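PDB 3DJE: fructosyl amine: oxygen oxidoreductase from Aspergillus fumigatus, which oxidatively deglycates fructosyl amino acids (Amadori products), using a covalently bound FAD cofactor and molecular oxygen. Local coordinates for residues A[326-338]-A[421-435]. Residues are numbered along the deposited sequence; the frame is centred on the assembly and turned at random.
Sequences DRPFSFARICWCA and FHDVKEWTNVQYRDI. With FAD (flavin-adenine dinucleotide), chain C.
The Phe421 ring packs on strand 331-339 and meets two residues at once: its CZ lies 3.8 Å from Ile334 CD1, while its CE2 comes within 3.6 Å of CZ2 of Trp336. The two aromatic planes meet obliquely, inclined at 52°, and Trp336 NE1 is hydrogen-bonded to the carbonyl of Phe300. CG2 of Ile334, which Phe421 also touches, lies at the edge of the Trp427 indole, 3.8 Å from its CZ3. Val430 then packs against the backbone at Phe331. Its CG1, anti to the backbone N (chi1 -175°), rests 3.5 Å from Phe331 N, and its CG2 reaches CB of both Phe329 and Ala332. Two waters bridge the backbones next to it: one donates to Ser330 O and Gln431 O, and a second accepts from Ala332 N and probably donates to Gln431 O. Arg433 lays its guanidinium over Phe331 CB, nearly parallel to the ring plane (9°), with its charge paired to Glu274. Ile435 closes the run: CG2 sits 3.6 Å from Phe331 CZ, and CD1 covers one face of the Arg333 guanidinium, whose NH1 is hydrogen-bonded to Ser46 O and Asn49 O. The C-terminal tail thus packs along the strand that carries the flavin, joined through a Cys335 SG–FAD C8M thioether, the 8α-S-cysteinyl linkage characteristic of the MSOX/MTOX family.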
ATOM      1  N   ASP A 326     -27.174   1.996  -2.256  1.00 21.90           N
ATOM      2  CA  ASP A 326     -27.621   3.342  -2.596  1.00 22.88           C
ATOM      3  C   ASP A 326     -27.305   4.368  -1.509  1.00 22.52           C
ATOM      4  O   ASP A 326     -27.653   5.540  -1.641  1.00 22.94           O
ATOM      5  CB  ASP A 326     -29.122   3.344  -2.908  1.00 23.66           C
ATOM      6  CG  ASP A 326     -29.458   2.584  -4.187  1.00 27.50           C
ATOM      7  OD1 ASP A 326     -28.676   2.664  -5.168  1.00 31.64           O
ATOM      8  OD2 ASP A 326     -30.508   1.903  -4.212  1.00 32.24           O
ATOM      9  N   ARG A 327     -26.637   3.925  -0.444  1.00 21.49           N
ATOM     10  CA  ARG A 327     -26.232   4.820   0.639  1.00 21.09           C
ATOM     11  C   ARG A 327     -25.231   5.876   0.163  1.00 20.45           C
ATOM     12  O   ARG A 327     -24.316   5.570  -0.611  1.00 19.76           O
ATOM     13  CB  ARG A 327     -25.612   4.026   1.794  1.00 20.85           C
ATOM     14  CG  ARG A 327     -26.523   3.003   2.440  1.00 22.36           C
ATOM     15  CD  ARG A 327     -27.547   3.620   3.366  1.00 24.73           C
ATOM     16  NE  ARG A 327     -28.257   2.567   4.096  1.00 26.29           N
ATOM     17  CZ  ARG A 327     -27.935   2.126   5.309  1.00 25.78           C
ATOM     18  NH1 ARG A 327     -26.913   2.647   5.974  1.00 28.59           N
ATOM     19  NH2 ARG A 327     -28.649   1.157   5.864  1.00 26.73           N
ATOM     20  N   PRO A 328     -25.393   7.128   0.632  1.00 20.72           N
ATOM     21  CA  PRO A 328     -24.385   8.128   0.300  1.00 20.06           C
ATOM     22  C   PRO A 328     -23.043   7.756   0.921  1.00 19.20           C
ATOM     23  O   PRO A 328     -23.008   7.157   2.004  1.00 19.65           O
ATOM     24  CB  PRO A 328     -24.922   9.403   0.959  1.00 20.59           C
ATOM     25  CG  PRO A 328     -25.813   8.927   2.048  1.00 22.36           C
ATOM     26  CD  PRO A 328     -26.468   7.692   1.471  1.00 21.16           C
ATOM     27  N   PHE A 329     -21.961   8.092   0.228  1.00 18.15           N
ATOM     28  CA  PHE A 329     -20.611   7.918   0.785  1.00 17.75           C
ATOM     29  C   PHE A 329     -20.323   8.990   1.831  1.00 17.22           C
ATOM     30  O   PHE A 329     -20.698  10.153   1.652  1.00 18.06           O
ATOM     31  CB  PHE A 329     -19.554   7.999  -0.312  1.00 17.26           C
ATOM     32  CG  PHE A 329     -19.730   6.997  -1.421  1.00 17.91           C
ATOM     33  CD1 PHE A 329     -20.282   5.737  -1.181  1.00 17.76           C
ATOM     34  CD2 PHE A 329     -19.294   7.302  -2.708  1.00 17.94           C
ATOM     35  CE1 PHE A 329     -20.425   4.809  -2.214  1.00 18.92           C
ATOM     36  CE2 PHE A 329     -19.421   6.378  -3.747  1.00 18.83           C
ATOM     37  CZ  PHE A 329     -19.990   5.132  -3.504  1.00 17.89           C
ATOM     38  N   SER A 330     -19.647   8.604   2.912  1.00 16.34           N
ATOM     39  CA  SER A 330     -19.271   9.567   3.955  1.00 15.72           C
ATOM     40  C   SER A 330     -17.851  10.103   3.745  1.00 14.98           C
ATOM     41  O   SER A 330     -17.467  11.110   4.348  1.00 15.78           O
ATOM     42  CB  SER A 330     -19.365   8.925   5.331  1.00 16.26           C
ATOM     43  OG  SER A 330     -18.517   7.793   5.382  1.00 17.02           O
ATOM     44  N   PHE A 331     -17.074   9.402   2.914  1.00 13.52           N
ATOM     45  CA  PHE A 331     -15.690   9.762   2.612  1.00 13.05           C
ATOM     46  C   PHE A 331     -15.290   9.056   1.320  1.00 12.47           C
ATOM     47  O   PHE A 331     -15.767   7.956   1.039  1.00 13.57           O
ATOM     48  CB  PHE A 331     -14.760   9.345   3.769  1.00 12.56           C
ATOM     49  CG  PHE A 331     -13.297   9.661   3.524  1.00 12.73           C
ATOM     50  CD1 PHE A 331     -12.846  10.973   3.534  1.00 14.43           C
ATOM     51  CD2 PHE A 331     -12.380   8.635   3.281  1.00 13.68           C
ATOM     52  CE1 PHE A 331     -11.489  11.284   3.298  1.00 14.35           C
ATOM     53  CE2 PHE A 331     -11.038   8.924   3.041  1.00 13.02           C
ATOM     54  CZ  PHE A 331     -10.588  10.247   3.049  1.00 13.97           C
ATOM     55  N   ALA A 332     -14.424   9.702   0.547  1.00 12.42           N
ATOM     56  CA  ALA A 332     -13.865   9.116  -0.674  1.00 12.31           C
ATOM     57  C   ALA A 332     -12.517   9.727  -0.997  1.00 12.74           C
ATOM     58  O   ALA A 332     -12.316  10.938  -0.827  1.00 13.86           O
ATOM     59  CB  ALA A 332     -14.820   9.314  -1.858  1.00 12.70           C
ATOM     60  N   ARG A 333     -11.593   8.904  -1.484  1.00 12.75           N
ATOM     61  CA  ARG A 333     -10.324   9.431  -1.971  1.00 12.59           C
ATOM     62  C   ARG A 333      -9.625   8.511  -2.949  1.00 12.88           C
ATOM     63  O   ARG A 333      -9.905   7.311  -3.014  1.00 12.61           O
ATOM     64  CB  ARG A 333      -9.363   9.761  -0.822  1.00 13.00           C
ATOM     65  CG  ARG A 333      -8.587   8.570  -0.244  1.00 12.64           C
ATOM     66  CD  ARG A 333      -7.507   9.157   0.619  1.00 13.89           C
ATOM     67  NE  ARG A 333      -6.691   8.205   1.387  1.00 14.00           N
ATOM     68  CZ  ARG A 333      -5.400   7.982   1.143  1.00 16.63           C
ATOM     69  NH1 ARG A 333      -4.710   7.171   1.929  1.00 15.66           N
ATOM     70  NH2 ARG A 333      -4.793   8.578   0.117  1.00 15.16           N
ATOM     71  N   ILE A 334      -8.702   9.099  -3.696  1.00 12.06           N
ATOM     72  CA  ILE A 334      -7.726   8.307  -4.448  1.00 11.32           C
ATOM     73  C   ILE A 334      -6.474   8.064  -3.576  1.00 11.95           C
ATOM     74  O   ILE A 334      -6.156   8.850  -2.662  1.00 11.84           O
ATOM     75  CB  ILE A 334      -7.387   8.942  -5.807  1.00 12.27           C
ATOM     76  CG1 ILE A 334      -6.640  10.270  -5.630  1.00 11.45           C
ATOM     77  CG2 ILE A 334      -8.706   9.142  -6.631  1.00 11.22           C
ATOM     78  CD1 ILE A 334      -6.166  10.898  -6.960  1.00 12.20           C
ATOM     79  N   CYS A 335      -5.789   6.967  -3.869  1.00 11.76           N
ATOM     80  CA  CYS A 335      -4.711   6.468  -3.043  1.00 11.80           C
ATOM     81  C   CYS A 335      -3.623   5.955  -3.986  1.00 11.57           C
ATOM     82  O   CYS A 335      -3.910   5.136  -4.871  1.00 10.81           O
ATOM     83  CB  CYS A 335      -5.294   5.320  -2.209  1.00 11.65           C
ATOM     84  SG  CYS A 335      -4.129   4.297  -1.310  1.00 14.40           S
ATOM     85  N   TRP A 336      -2.391   6.449  -3.814  1.00 11.32           N
ATOM     86  CA  TRP A 336      -1.316   6.210  -4.779  1.00 11.39           C
ATOM     87  C   TRP A 336      -0.235   5.284  -4.273  1.00 11.45           C
ATOM     88  O   TRP A 336       0.155   5.359  -3.103  1.00 12.08           O
ATOM     89  CB  TRP A 336      -0.612   7.518  -5.118  1.00 11.82           C
ATOM     90  CG  TRP A 336      -1.408   8.464  -5.970  1.00 11.83           C
ATOM     91  CD1 TRP A 336      -2.282   9.409  -5.538  1.00 13.72           C
ATOM     92  CD2 TRP A 336      -1.370   8.559  -7.395  1.00 13.38           C
ATOM     93  NE1 TRP A 336      -2.806  10.097  -6.614  1.00 14.42           N
ATOM     94  CE2 TRP A 336      -2.264   9.590  -7.766  1.00 13.01           C
ATOM     95  CE3 TRP A 336      -0.669   7.862  -8.403  1.00 14.25           C
ATOM     96  CZ2 TRP A 336      -2.477   9.960  -9.106  1.00 13.61           C
ATOM     97  CZ3 TRP A 336      -0.886   8.226  -9.740  1.00 14.41           C
ATOM     98  CH2 TRP A 336      -1.794   9.265 -10.073  1.00 12.84           C
ATOM     99  N   CYS A 337       0.270   4.442  -5.171  1.00 11.50           N
ATOM    100  CA  CYS A 337       1.501   3.689  -4.909  1.00 11.52           C
ATOM    101  C   CYS A 337       2.312   3.704  -6.200  1.00 12.05           C
ATOM    102  O   CYS A 337       2.058   4.531  -7.097  1.00 11.74           O
ATOM    103  CB  CYS A 337       1.189   2.274  -4.406  1.00 11.78           C
ATOM    104  SG  CYS A 337       2.597   1.387  -3.625  1.00 12.36           S
ATOM    105  N   ALA A 338       3.290   2.815  -6.305  1.00 11.26           N
ATOM    106  CA  ALA A 338       4.094   2.745  -7.528  1.00 12.15           C
ATOM    107  C   ALA A 338       4.537   1.339  -7.825  1.00 11.55           C
ATOM    108  O   ALA A 338       5.140   0.679  -6.972  1.00 11.55           O
ATOM    109  CB  ALA A 338       5.287   3.689  -7.459  1.00 12.56           C
ATOM    110  N   PHE A 421      -6.249   9.399 -15.326  1.00 19.99           N
ATOM    111  CA  PHE A 421      -7.083  10.466 -14.783  1.00 20.82           C
ATOM    112  C   PHE A 421      -7.419  11.558 -15.797  1.00 21.65           C
ATOM    113  O   PHE A 421      -8.413  12.267 -15.628  1.00 21.83           O
ATOM    114  CB  PHE A 421      -6.432  11.069 -13.533  1.00 20.16           C
ATOM    115  CG  PHE A 421      -6.584  10.215 -12.294  1.00 19.26           C
ATOM    116  CD1 PHE A 421      -7.852   9.932 -11.774  1.00 18.45           C
ATOM    117  CD2 PHE A 421      -5.461   9.714 -11.631  1.00 18.76           C
ATOM    118  CE1 PHE A 421      -8.001   9.142 -10.619  1.00 17.52           C
ATOM    119  CE2 PHE A 421      -5.605   8.915 -10.470  1.00 18.85           C
ATOM    120  CZ  PHE A 421      -6.870   8.639  -9.968  1.00 19.38           C
ATOM    121  N   HIS A 422      -6.592  11.690 -16.835  1.00 23.21           N
ATOM    122  CA  HIS A 422      -6.885  12.638 -17.921  1.00 24.92           C
ATOM    123  C   HIS A 422      -8.183  12.287 -18.653  1.00 25.58           C
ATOM    124  O   HIS A 422      -8.795  13.153 -19.285  1.00 25.92           O
ATOM    125  CB  HIS A 422      -5.719  12.732 -18.914  1.00 25.40           C
ATOM    126  CG  HIS A 422      -4.513  13.419 -18.354  1.00 27.52           C
ATOM    127  ND1 HIS A 422      -3.484  12.735 -17.741  1.00 30.33           N
ATOM    128  CD2 HIS A 422      -4.181  14.732 -18.295  1.00 29.82           C
ATOM    129  CE1 HIS A 422      -2.565  13.596 -17.338  1.00 31.25           C
ATOM    130  NE2 HIS A 422      -2.963  14.814 -17.662  1.00 32.05           N
ATOM    131  N   ASP A 423      -8.588  11.020 -18.569  1.00 25.87           N
ATOM    132  CA  ASP A 423      -9.838  10.542 -19.175  1.00 26.55           C
ATOM    133  C   ASP A 423     -11.056  10.745 -18.275  1.00 26.60           C
ATOM    134  O   ASP A 423     -12.195  10.560 -18.711  1.00 26.52           O
ATOM    135  CB  ASP A 423      -9.727   9.062 -19.556  1.00 26.87           C
ATOM    136  CG  ASP A 423      -8.636   8.789 -20.582  1.00 28.74           C
ATOM    137  OD1 ASP A 423      -8.178   9.730 -21.266  1.00 31.45           O
ATOM    138  OD2 ASP A 423      -8.229   7.615 -20.706  1.00 30.70           O
ATOM    139  N   VAL A 424     -10.814  11.126 -17.021  1.00 26.44           N
ATOM    140  CA  VAL A 424     -11.891  11.345 -16.055  1.00 26.28           C
ATOM    141  C   VAL A 424     -12.455  12.751 -16.210  1.00 26.79           C
ATOM    142  O   VAL A 424     -11.706  13.731 -16.156  1.00 26.73           O
ATOM    143  CB  VAL A 424     -11.411  11.113 -14.594  1.00 26.17           C
ATOM    144  CG1 VAL A 424     -12.544  11.384 -13.599  1.00 25.28           C
ATOM    145  CG2 VAL A 424     -10.882   9.693 -14.440  1.00 25.61           C
ATOM    146  N   LYS A 425     -13.774  12.824 -16.396  1.00 27.39           N
ATOM    147  CA  LYS A 425     -14.500  14.085 -16.609  1.00 28.08           C
ATOM    148  C   LYS A 425     -15.360  14.512 -15.419  1.00 27.77           C
ATOM    149  O   LYS A 425     -15.703  15.692 -15.278  1.00 28.34           O
ATOM    150  CB  LYS A 425     -15.395  13.969 -17.854  1.00 28.57           C
ATOM    151  CG  LYS A 425     -14.787  14.526 -19.145  1.00 30.88           C
ATOM    152  CD  LYS A 425     -13.697  13.632 -19.741  1.00 32.93           C
ATOM    153  CE  LYS A 425     -12.669  14.466 -20.501  1.00 33.40           C
ATOM    154  NZ  LYS A 425     -11.668  13.626 -21.204  1.00 34.83           N
ATOM    155  N   GLU A 426     -15.725  13.551 -14.574  1.00 26.82           N
ATOM    156  CA  GLU A 426     -16.625  13.804 -13.463  1.00 26.38           C
ATOM    157  C   GLU A 426     -16.132  13.089 -12.216  1.00 24.54           C
ATOM    158  O   GLU A 426     -15.714  11.930 -12.285  1.00 24.28           O
ATOM    159  CB  GLU A 426     -18.048  13.336 -13.803  1.00 26.49           C
ATOM    160  CG  GLU A 426     -18.724  14.140 -14.912  1.00 28.83           C
ATOM    161  CD  GLU A 426     -20.044  13.533 -15.346  1.00 29.54           C
ATOM    162  OE1 GLU A 426     -21.028  13.629 -14.574  1.00 33.79           O
ATOM    163  OE2 GLU A 426     -20.099  12.959 -16.458  1.00 33.32           O
ATOM    164  N   TRP A 427     -16.189  13.799 -11.097  1.00 23.00           N
ATOM    165  CA  TRP A 427     -15.799  13.256  -9.796  1.00 21.88           C
ATOM    166  C   TRP A 427     -16.977  13.296  -8.833  1.00 21.49           C
ATOM    167  O   TRP A 427     -17.969  14.002  -9.069  1.00 20.82           O
ATOM    168  CB  TRP A 427     -14.642  14.070  -9.224  1.00 21.85           C
ATOM    169  CG  TRP A 427     -13.381  13.981 -10.019  1.00 22.37           C
ATOM    170  CD1 TRP A 427     -13.094  14.623 -11.199  1.00 22.37           C
ATOM    171  CD2 TRP A 427     -12.208  13.228  -9.680  1.00 22.17           C
ATOM    172  NE1 TRP A 427     -11.824  14.301 -11.619  1.00 23.37           N
ATOM    173  CE2 TRP A 427     -11.258  13.445 -10.706  1.00 22.33           C
ATOM    174  CE3 TRP A 427     -11.872  12.380  -8.612  1.00 21.69           C
ATOM    175  CZ2 TRP A 427      -9.993  12.850 -10.693  1.00 22.15           C
ATOM    176  CZ3 TRP A 427     -10.618  11.789  -8.602  1.00 21.06           C
ATOM    177  CH2 TRP A 427      -9.691  12.028  -9.632  1.00 21.50           C
ATOM    178  N   THR A 428     -16.873  12.537  -7.743  1.00 19.88           N
ATOM    179  CA  THR A 428     -17.858  12.597  -6.661  1.00 19.76           C
ATOM    180  C   THR A 428     -17.845  13.958  -5.935  1.00 19.98           C
ATOM    181  O   THR A 428     -16.946  14.776  -6.154  1.00 20.55           O
ATOM    182  CB  THR A 428     -17.634  11.447  -5.643  1.00 19.48           C
ATOM    183  OG1 THR A 428     -16.287  11.511  -5.155  1.00 17.35           O
ATOM    184  CG2 THR A 428     -17.864  10.094  -6.313  1.00 18.97           C
ATOM    185  N   ASN A 429     -18.843  14.184  -5.078  1.00 20.60           N
ATOM    186  CA  ASN A 429     -19.018  15.445  -4.344  1.00 21.53           C
ATOM    187  C   ASN A 429     -19.165  15.182  -2.846  1.00 21.52           C
ATOM    188  O   ASN A 429     -20.017  15.760  -2.159  1.00 21.04           O
ATOM    189  CB  ASN A 429     -20.243  16.212  -4.890  1.00 22.55           C
ATOM    190  CG  ASN A 429     -20.527  17.513  -4.128  1.00 24.21           C
ATOM    191  OD1 ASN A 429     -19.623  18.325  -3.879  1.00 26.69           O
ATOM    192  ND2 ASN A 429     -21.792  17.709  -3.746  1.00 27.65           N
ATOM    193  N   VAL A 430     -18.309  14.303  -2.337  1.00 20.49           N
ATOM    194  CA  VAL A 430     -18.365  13.894  -0.941  1.00 20.73           C
ATOM    195  C   VAL A 430     -17.722  14.960  -0.044  1.00 20.77           C
ATOM    196  O   VAL A 430     -16.792  15.649  -0.462  1.00 20.38           O
ATOM    197  CB  VAL A 430     -17.680  12.507  -0.745  1.00 20.03           C
ATOM    198  CG1 VAL A 430     -17.845  12.019   0.685  1.00 20.79           C
ATOM    199  CG2 VAL A 430     -18.260  11.478  -1.720  1.00 20.33           C
ATOM    200  N   GLN A 431     -18.239  15.087   1.176  1.00 21.69           N
ATOM    201  CA  GLN A 431     -17.691  15.980   2.195  1.00 22.71           C
ATOM    202  C   GLN A 431     -16.184  15.766   2.394  1.00 22.55           C
ATOM    203  O   GLN A 431     -15.707  14.625   2.403  1.00 22.50           O
ATOM    204  CB  GLN A 431     -18.411  15.730   3.518  1.00 23.36           C
ATOM    205  CG  GLN A 431     -17.970  16.637   4.647  1.00 27.75           C
ATOM    206  CD  GLN A 431     -18.616  17.998   4.564  1.00 32.48           C
ATOM    207  OE1 GLN A 431     -17.969  18.987   4.214  1.00 35.23           O
ATOM    208  NE2 GLN A 431     -19.909  18.058   4.871  1.00 34.98           N
ATOM    209  N   TYR A 432     -15.447  16.863   2.545  1.00 22.12           N
ATOM    210  CA  TYR A 432     -14.017  16.789   2.825  1.00 21.57           C
ATOM    211  C   TYR A 432     -13.770  16.388   4.273  1.00 21.41           C
ATOM    212  O   TYR A 432     -14.516  16.779   5.183  1.00 21.66           O
ATOM    213  CB  TYR A 432     -13.322  18.126   2.521  1.00 22.23           C
ATOM    214  CG  TYR A 432     -11.859  18.160   2.911  1.00 22.46           C
ATOM    215  CD1 TYR A 432     -10.898  17.510   2.138  1.00 22.84           C
ATOM    216  CD2 TYR A 432     -11.436  18.827   4.065  1.00 22.88           C
ATOM    217  CE1 TYR A 432      -9.549  17.523   2.491  1.00 23.26           C
ATOM    218  CE2 TYR A 432     -10.087  18.850   4.429  1.00 22.91           C
ATOM    219  CZ  TYR A 432      -9.151  18.196   3.632  1.00 22.65           C
ATOM    220  OH  TYR A 432      -7.816  18.208   3.964  1.00 24.07           O
ATOM    221  N   ARG A 433     -12.713  15.604   4.459  1.00 20.21           N
ATOM    222  CA  ARG A 433     -12.190  15.245   5.767  1.00 19.65           C
ATOM    223  C   ARG A 433     -10.680  15.301   5.650  1.00 19.23           C
ATOM    224  O   ARG A 433     -10.115  14.837   4.658  1.00 18.60           O
ATOM    225  CB  ARG A 433     -12.630  13.836   6.158  1.00 19.53           C
ATOM    226  CG  ARG A 433     -12.068  13.326   7.490  1.00 20.76           C
ATOM    227  CD  ARG A 433     -12.496  11.872   7.711  1.00 20.11           C
ATOM    228  NE  ARG A 433     -13.958  11.747   7.766  1.00 20.04           N
ATOM    229  CZ  ARG A 433     -14.628  10.598   7.714  1.00 19.59           C
ATOM    230  NH1 ARG A 433     -13.980   9.439   7.614  1.00 18.20           N
ATOM    231  NH2 ARG A 433     -15.959  10.606   7.768  1.00 19.90           N
ATOM    232  N   ASP A 434     -10.043  15.894   6.652  1.00 19.53           N
ATOM    233  CA  ASP A 434      -8.597  15.994   6.676  1.00 19.75           C
ATOM    234  C   ASP A 434      -8.071  14.793   7.445  1.00 19.24           C
ATOM    235  O   ASP A 434      -8.110  14.772   8.678  1.00 19.27           O
ATOM    236  CB  ASP A 434      -8.166  17.311   7.340  1.00 20.91           C
ATOM    237  CG  ASP A 434      -6.657  17.432   7.482  1.00 22.91           C
ATOM    238  OD1 ASP A 434      -5.929  16.482   7.114  1.00 23.86           O
ATOM    239  OD2 ASP A 434      -6.193  18.487   7.971  1.00 26.90           O
ATOM    240  N   ILE A 435      -7.587  13.789   6.717  1.00 18.88           N
ATOM    241  CA  ILE A 435      -7.166  12.544   7.358  1.00 18.54           C
ATOM    242  C   ILE A 435      -5.776  12.625   8.012  1.00 19.75           C
ATOM    243  O   ILE A 435      -5.325  11.644   8.609  1.00 18.82           O
ATOM    244  CB  ILE A 435      -7.269  11.324   6.410  1.00 18.48           C
ATOM    245  CG1 ILE A 435      -6.425  11.533   5.152  1.00 17.73           C
ATOM    246  CG2 ILE A 435      -8.733  11.077   6.047  1.00 17.86           C
ATOM    247  CD1 ILE A 435      -6.272  10.261   4.315  1.00 18.22           C
TER
HETATM  248  PA  FAD C 500       3.399   5.987   1.307  1.00  9.66           P
HETATM  249  O1A FAD C 500       2.956   5.344   2.548  1.00 10.32           O
HETATM  250  O2A FAD C 500       2.364   6.522   0.369  1.00  9.99           O
HETATM  251  O5B FAD C 500       4.398   7.118   1.780  1.00 10.46           O
HETATM  252  C5B FAD C 500       4.975   8.072   0.884  1.00 10.37           C
HETATM  253  C4B FAD C 500       5.334   9.305   1.723  1.00 11.02           C
HETATM  254  O4B FAD C 500       6.109  10.115   0.820  1.00  9.92           O
HETATM  255  C3B FAD C 500       4.033  10.081   2.031  1.00 11.02           C
HETATM  256  O3B FAD C 500       3.830  10.212   3.448  1.00 12.08           O
HETATM  257  C2B FAD C 500       4.307  11.437   1.362  1.00  9.60           C
HETATM  258  O2B FAD C 500       3.799  12.561   2.148  1.00 12.18           O
HETATM  259  C1B FAD C 500       5.855  11.426   1.223  1.00 11.05           C
HETATM  260  N9A FAD C 500       6.241  12.509   0.267  1.00 10.58           N
HETATM  261  C8A FAD C 500       5.635  12.871  -0.883  1.00 10.90           C
HETATM  262  N7A FAD C 500       6.281  13.937  -1.400  1.00  9.14           N
HETATM  263  C5A FAD C 500       7.290  14.243  -0.572  1.00  8.71           C
HETATM  264  C6A FAD C 500       8.274  15.237  -0.567  1.00  9.40           C
HETATM  265  N6A FAD C 500       8.317  16.157  -1.561  1.00 10.29           N
HETATM  266  N1A FAD C 500       9.163  15.266   0.444  1.00  9.55           N
HETATM  267  C2A FAD C 500       9.122  14.367   1.436  1.00  9.77           C
HETATM  268  N3A FAD C 500       8.192  13.407   1.465  1.00  8.96           N
HETATM  269  C4A FAD C 500       7.273  13.332   0.474  1.00  8.87           C
HETATM  270  N1  FAD C 500      -1.188  -2.920   0.945  1.00  9.29           N
HETATM  271  C2  FAD C 500      -1.392  -4.039   1.750  1.00  9.88           C
HETATM  272  O2  FAD C 500      -0.447  -4.666   2.234  1.00 10.41           O
HETATM  273  N3  FAD C 500      -2.699  -4.458   2.005  1.00  9.88           N
HETATM  274  C4  FAD C 500      -3.799  -3.797   1.469  1.00 11.21           C
HETATM  275  O4  FAD C 500      -4.943  -4.194   1.719  1.00 10.70           O
HETATM  276  C4X FAD C 500      -3.578  -2.683   0.644  1.00 10.49           C
HETATM  277  N5  FAD C 500      -4.656  -2.007   0.076  1.00 11.11           N
HETATM  278  C5X FAD C 500      -4.435  -0.805  -0.590  1.00  9.98           C
HETATM  279  C6  FAD C 500      -5.535  -0.040  -0.965  1.00 11.30           C
HETATM  280  C7  FAD C 500      -5.352   1.187  -1.591  1.00 11.37           C
HETATM  281  C7M FAD C 500      -6.603   1.976  -2.002  1.00 11.77           C
HETATM  282  C8  FAD C 500      -4.065   1.671  -1.822  1.00 10.75           C
HETATM  283  C8M FAD C 500      -3.867   3.071  -2.448  1.00 11.57           C
HETATM  284  C9  FAD C 500      -2.960   0.903  -1.427  1.00 10.37           C
HETATM  285  C9A FAD C 500      -3.140  -0.335  -0.796  1.00  9.09           C
HETATM  286  N10 FAD C 500      -2.050  -1.135  -0.400  1.00  9.79           N
HETATM  287  C10 FAD C 500      -2.275  -2.258   0.395  1.00  9.91           C
HETATM  288  C1' FAD C 500      -0.680  -0.785  -0.800  1.00  8.36           C
HETATM  289  C2' FAD C 500       0.007  -0.004   0.322  1.00  8.62           C
HETATM  290  O2' FAD C 500      -0.912   0.960   0.881  1.00  9.46           O
HETATM  291  C3' FAD C 500       1.241   0.697  -0.238  1.00  7.33           C
HETATM  292  O3' FAD C 500       1.999  -0.242  -1.029  1.00  9.64           O
HETATM  293  C4' FAD C 500       2.162   1.221   0.869  1.00  8.43           C
HETATM  294  O4' FAD C 500       1.431   1.902   1.888  1.00  9.75           O
HETATM  295  C5' FAD C 500       3.178   2.187   0.249  1.00  9.58           C
HETATM  296  O5' FAD C 500       4.087   2.646   1.263  1.00  8.86           O
HETATM  297  P   FAD C 500       5.210   3.733   0.903  1.00  9.27           P
HETATM  298  O1P FAD C 500       5.988   3.254  -0.278  1.00  9.53           O
HETATM  299  O2P FAD C 500       5.891   4.040   2.177  1.00  9.14           O
HETATM  300  O3P FAD C 500       4.387   5.040   0.456  1.00  9.07           O
HETATM  301  O   HOH W   1     -15.678  13.075   4.824  1.00 20.26           O
HETATM  302  O   HOH W   2     -14.458  12.652   0.597  1.00 17.19           O